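Local structure of putative short-chain dehydrogenase/reductase (Burkholderia xenovorans, 5JY1) at residues E213-G225 against L251-N263. The protein binds NAD as a member of the short-chain dehydrogenase/reductase family and probably works as an oxidoreductase, perhaps on 3-oxoacyl substrates. Residues are numbered along the deposited sequence; the frame is centred on the assembly and turned at random.
Sequences ERSAAARPLGRSG and LHVDGGLHLPGYN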
loop_
_atom_site.group_PDB
_atom_site.type_symbol
_atom_site.label_atom_id
_atom_site.label_comp_id
_atom_site.label_asym_id
_atom_site.label_seq_id
_atom_site.Cartn_x
_atom_site.Cartn_y
_atom_site.Cartn_z
ATOM N N GLU A 213 -10.358 3.755 27.576
ATOM C CA GLU A 213 -8.973 3.544 27.980
ATOM C C GLU A 213 -8.268 2.588 27.025
ATOM O O GLU A 213 -7.149 2.855 26.569
ATOM C CB GLU A 213 -8.927 3.016 29.413
ATOM C CG GLU A 213 -7.526 2.782 29.944
ATOM C CD GLU A 213 -7.515 2.425 31.422
ATOM O OE1 GLU A 213 -8.609 2.296 32.019
ATOM O OE2 GLU A 213 -6.408 2.280 31.984
ATOM N N ARG A 214 -8.922 1.468 26.704
ATOM C CA ARG A 214 -8.335 0.502 25.782
ATOM C C ARG A 214 -8.171 1.099 24.393
ATOM O O ARG A 214 -7.201 0.795 23.688
ATOM C CB ARG A 214 -9.202 -0.757 25.730
ATOM N N SER A 215 -9.110 1.956 23.980
ATOM C CA SER A 215 -9.018 2.573 22.660
ATOM C C SER A 215 -7.825 3.516 22.579
ATOM O O SER A 215 -7.112 3.535 21.570
ATOM C CB SER A 215 -10.312 3.318 22.333
ATOM O OG SER A 215 -10.273 3.838 21.015
ATOM N N ALA A 216 -7.592 4.300 23.634
ATOM C CA ALA A 216 -6.430 5.182 23.650
ATOM C C ALA A 216 -5.134 4.380 23.636
ATOM O O ALA A 216 -4.194 4.720 22.909
ATOM C CB ALA A 216 -6.488 6.100 24.872
ATOM N N ALA A 217 -5.075 3.293 24.410
ATOM C CA ALA A 217 -3.862 2.489 24.512
ATOM C C ALA A 217 -3.582 1.671 23.258
ATOM O O ALA A 217 -2.466 1.166 23.102
ATOM C CB ALA A 217 -3.951 1.560 25.723
ATOM N N ALA A 218 -4.555 1.536 22.358
ATOM C CA ALA A 218 -4.368 0.713 21.170
ATOM C C ALA A 218 -3.413 1.320 20.146
ATOM O O ALA A 218 -3.078 0.639 19.174
ATOM C CB ALA A 218 -5.719 0.452 20.504
ATOM N N ARG A 219 -2.971 2.563 20.311
ATOM C CA ARG A 219 -2.257 3.234 19.236
ATOM C C ARG A 219 -0.965 3.864 19.737
ATOM O O ARG A 219 -0.810 4.111 20.937
ATOM C CB ARG A 219 -3.139 4.311 18.584
ATOM C CG ARG A 219 -3.521 5.449 19.513
ATOM C CD ARG A 219 -4.803 6.091 19.028
ATOM N NE ARG A 219 -5.946 5.222 19.295
ATOM C CZ ARG A 219 -6.959 5.032 18.455
ATOM N NH1 ARG A 219 -6.964 5.632 17.275
ATOM N NH2 ARG A 219 -7.959 4.230 18.797
ATOM N N PRO A 220 -0.019 4.149 18.826
ATOM C CA PRO A 220 1.295 4.667 19.251
ATOM C C PRO A 220 1.258 5.939 20.076
ATOM O O PRO A 220 2.097 6.096 20.970
ATOM C CB PRO A 220 2.011 4.902 17.912
ATOM C CG PRO A 220 1.462 3.792 17.035
ATOM C CD PRO A 220 0.003 3.699 17.417
ATOM N N LEU A 221 0.349 6.868 19.788
ATOM C CA LEU A 221 0.328 8.104 20.566
ATOM C C LEU A 221 -0.450 7.968 21.865
ATOM O O LEU A 221 -0.439 8.904 22.672
ATOM C CB LEU A 221 -0.230 9.254 19.715
ATOM C CG LEU A 221 0.819 9.786 18.723
ATOM C CD1 LEU A 221 0.194 10.669 17.660
ATOM C CD2 LEU A 221 1.904 10.570 19.487
ATOM N N GLY A 222 -1.098 6.828 22.095
ATOM C CA GLY A 222 -1.622 6.536 23.416
ATOM C C GLY A 222 -2.757 7.420 23.877
ATOM O O GLY A 222 -3.020 7.491 25.082
ATOM N N ARG A 223 -3.445 8.099 22.962
ATOM C CA ARG A 223 -4.581 8.919 23.352
ATOM C C ARG A 223 -5.610 8.919 22.230
ATOM O O ARG A 223 -5.299 8.620 21.078
ATOM C CB ARG A 223 -4.150 10.351 23.690
ATOM C CG ARG A 223 -3.724 11.138 22.480
ATOM C CD ARG A 223 -3.192 12.525 22.842
ATOM N NE ARG A 223 -2.637 13.132 21.640
ATOM C CZ ARG A 223 -3.373 13.799 20.766
ATOM N NH1 ARG A 223 -4.671 13.960 21.002
ATOM N NH2 ARG A 223 -2.822 14.315 19.674
ATOM N N SER A 224 -6.847 9.260 22.587
ATOM C CA SER A 224 -7.941 9.326 21.625
ATOM C C SER A 224 -7.971 10.686 20.932
ATOM O O SER A 224 -7.514 11.695 21.481
ATOM C CB SER A 224 -9.281 9.073 22.323
ATOM O OG SER A 224 -9.270 7.837 23.019
ATOM N N GLY A 225 -8.534 10.707 19.724
ATOM C CA GLY A 225 -8.511 11.922 18.913
ATOM C C GLY A 225 -9.648 12.885 19.240
ATOM O O GLY A 225 -10.796 12.489 19.449
ATOM N N LEU A 251 -4.302 9.664 3.890
ATOM C CA LEU A 251 -3.537 9.965 5.094
ATOM C C LEU A 251 -4.319 9.493 6.310
ATOM O O LEU A 251 -5.497 9.838 6.474
ATOM C CB LEU A 251 -3.220 11.468 5.211
ATOM C CG LEU A 251 -2.261 11.817 6.354
ATOM C CD1 LEU A 251 -0.844 11.328 6.058
ATOM C CD2 LEU A 251 -2.284 13.322 6.632
ATOM N N HIS A 252 -3.667 8.695 7.153
ATOM C CA HIS A 252 -4.278 8.279 8.404
ATOM C C HIS A 252 -4.056 9.349 9.462
ATOM O O HIS A 252 -2.919 9.766 9.699
ATOM C CB HIS A 252 -3.685 6.949 8.868
ATOM C CG HIS A 252 -3.924 5.826 7.902
ATOM N ND1 HIS A 252 -3.105 5.597 6.820
ATOM C CD2 HIS A 252 -4.903 4.893 7.842
ATOM C CE1 HIS A 252 -3.562 4.556 6.139
ATOM N NE2 HIS A 252 -4.651 4.111 6.740
ATOM N N VAL A 253 -5.147 9.771 10.111
ATOM C CA VAL A 253 -5.089 10.761 11.191
ATOM C C VAL A 253 -5.720 10.120 12.421
ATOM O O VAL A 253 -6.908 10.321 12.715
ATOM C CB VAL A 253 -5.790 12.076 10.794
ATOM C CG1 VAL A 253 -5.558 13.146 11.870
ATOM C CG2 VAL A 253 -5.252 12.576 9.464
ATOM N N ASP A 254 -4.914 9.331 13.151
ATOM C CA ASP A 254 -5.477 8.312 14.030
ATOM C C ASP A 254 -4.548 7.977 15.184
ATOM O O ASP A 254 -4.696 6.904 15.785
ATOM C CB ASP A 254 -5.764 6.998 13.240
ATOM C CG ASP A 254 -4.512 6.444 12.541
ATOM O OD1 ASP A 254 -3.421 7.028 12.695
ATOM O OD2 ASP A 254 -4.622 5.418 11.828
ATOM N N GLY A 255 -3.611 8.860 15.521
ATOM C CA GLY A 255 -2.684 8.548 16.591
ATOM C C GLY A 255 -1.728 7.431 16.257
ATOM O O GLY A 255 -1.070 6.903 17.161
ATOM N N GLY A 256 -1.654 7.035 14.993
ATOM C CA GLY A 256 -0.813 5.929 14.588
ATOM C C GLY A 256 -1.489 4.576 14.545
ATOM O O GLY A 256 -0.804 3.578 14.298
ATOM N N LEU A 257 -2.809 4.509 14.758
ATOM C CA LEU A 257 -3.500 3.219 14.855
ATOM C C LEU A 257 -3.257 2.330 13.637
ATOM O O LEU A 257 -3.215 1.100 13.773
ATOM C CB LEU A 257 -5.008 3.443 15.045
ATOM C CG LEU A 257 -5.862 2.180 15.246
ATOM C CD1 LEU A 257 -5.548 1.532 16.573
ATOM C CD2 LEU A 257 -7.351 2.468 15.141
ATOM N N HIS A 258 -3.076 2.920 12.452
ATOM C CA HIS A 258 -2.840 2.129 11.242
ATOM C C HIS A 258 -1.625 1.212 11.360
ATOM O O HIS A 258 -1.562 0.188 10.666
ATOM C CB HIS A 258 -2.678 3.067 10.043
ATOM C CG HIS A 258 -1.476 3.948 10.142
ATOM N ND1 HIS A 258 -0.281 3.629 9.538
ATOM C CD2 HIS A 258 -1.269 5.116 10.804
ATOM C CE1 HIS A 258 0.618 4.555 9.833
ATOM N NE2 HIS A 258 0.043 5.469 10.599
ATOM N N LEU A 259 -0.664 1.538 12.235
ATOM C CA LEU A 259 0.510 0.672 12.371
ATOM C C LEU A 259 0.162 -0.654 13.041
ATOM O O LEU A 259 0.325 -1.707 12.399
ATOM C CB LEU A 259 1.640 1.424 13.085
ATOM C CG LEU A 259 2.318 2.552 12.303
ATOM C CD1 LEU A 259 3.290 3.325 13.220
ATOM C CD2 LEU A 259 3.047 2.018 11.076
ATOM N N PRO A 260 -0.321 -0.697 14.296
ATOM C CA PRO A 260 -0.667 -2.006 14.877
ATOM C C PRO A 260 -1.973 -2.578 14.358
ATOM O O PRO A 260 -2.222 -3.771 14.566
ATOM C CB PRO A 260 -0.763 -1.716 16.382
ATOM C CG PRO A 260 -1.207 -0.283 16.436
ATOM C CD PRO A 260 -0.513 0.393 15.279
ATOM N N GLY A 261 -2.811 -1.775 13.711
ATOM C CA GLY A 261 -4.131 -2.277 13.396
ATOM C C GLY A 261 -4.952 -2.450 14.670
ATOM O O GLY A 261 -4.686 -1.841 15.715
ATOM N N TYR A 262 -5.976 -3.295 14.559
ATOM C CA TYR A 262 -6.818 -3.663 15.693
ATOM C C TYR A 262 -7.594 -4.918 15.310
ATOM O O TYR A 262 -8.037 -5.045 14.165
ATOM C CB TYR A 262 -7.788 -2.531 16.065
ATOM C CG TYR A 262 -8.532 -2.054 14.849
ATOM C CD1 TYR A 262 -7.941 -1.151 13.974
ATOM C CD2 TYR A 262 -9.795 -2.549 14.537
ATOM C CE1 TYR A 262 -8.583 -0.742 12.839
ATOM C CE2 TYR A 262 -10.452 -2.138 13.394
ATOM C CZ TYR A 262 -9.835 -1.232 12.553
ATOM O OH TYR A 262 -10.452 -0.809 11.408
ATOM N N ASN A 263 -7.767 -5.825 16.261
ATOM C CA ASN A 263 -8.536 -7.041 16.018
ATOM C C ASN A 263 -9.987 -6.782 16.408
ATOM O O ASN A 263 -10.282 -6.526 17.578
ATOM C CB ASN A 263 -7.947 -8.216 16.802
ATOM C CG ASN A 263 -8.566 -9.556 16.416
ATOM O OD1 ASN A 263 -9.474 -9.620 15.587
ATOM N ND2 ASN A 263 -8.060 -10.633 17.009
HETATM O O HOH W 1 -3.904 -1.811 18.315
#
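R219 reaches across to the 254-257 turn and bonds through NH1 to D254 O at 3.0 Å, the acceptor lying 14° out of the guanidinium plane. L257 N closes the type I' turn on the same carbonyl, from its opposite face. At another edge of the guanidinium, NE and NH2 grip S215 O side-on, with that oxygen only 3° out of plane. Rotation of the group is thus fixed at two edges, while L257 CD1 rests 4.2 Å above its centre; with CG anti to the backbone N (chi1 -177°), L257 spreads its branches between this face and A218.

The tight part is glycine-lined. L221 N donates to G255 O at 3.0 Å, in the carbonyl plane, and P220 CD lies 3.2 Å from G256 O. L221 CD1 packs on G255 CA; G255 and G256 have the positive phi of the type I' turn. D254 holds its own turn: OD1 accepts from G256 N in an Asx turn and OD2 from H258 N, both from above the carboxylate plane.

Packing is looser toward the partly exposed A218, P260 and G261, where a water donates to both A218 O and G261 O. P260 CG does approach A218 O to 3.4 Å, but P260 CD meets P220 CD only at 4.0 Å. P220 and L221 also meet a second subunit.

The contact joins the loop after helix 211-217 to the turn leaving the last strand of the Rossmann sheet; the R219 side chain lies about 7 Å from the bound NAD. Its chemistry implies a buried guanidinium whose N-H groups are satisfied by the backbone carbonyls of S215 and D254, which probably stabilise its charge; D254 OD2, 5.9 Å from R219 NH1, makes no salt bridge and may add only a longer-range attraction.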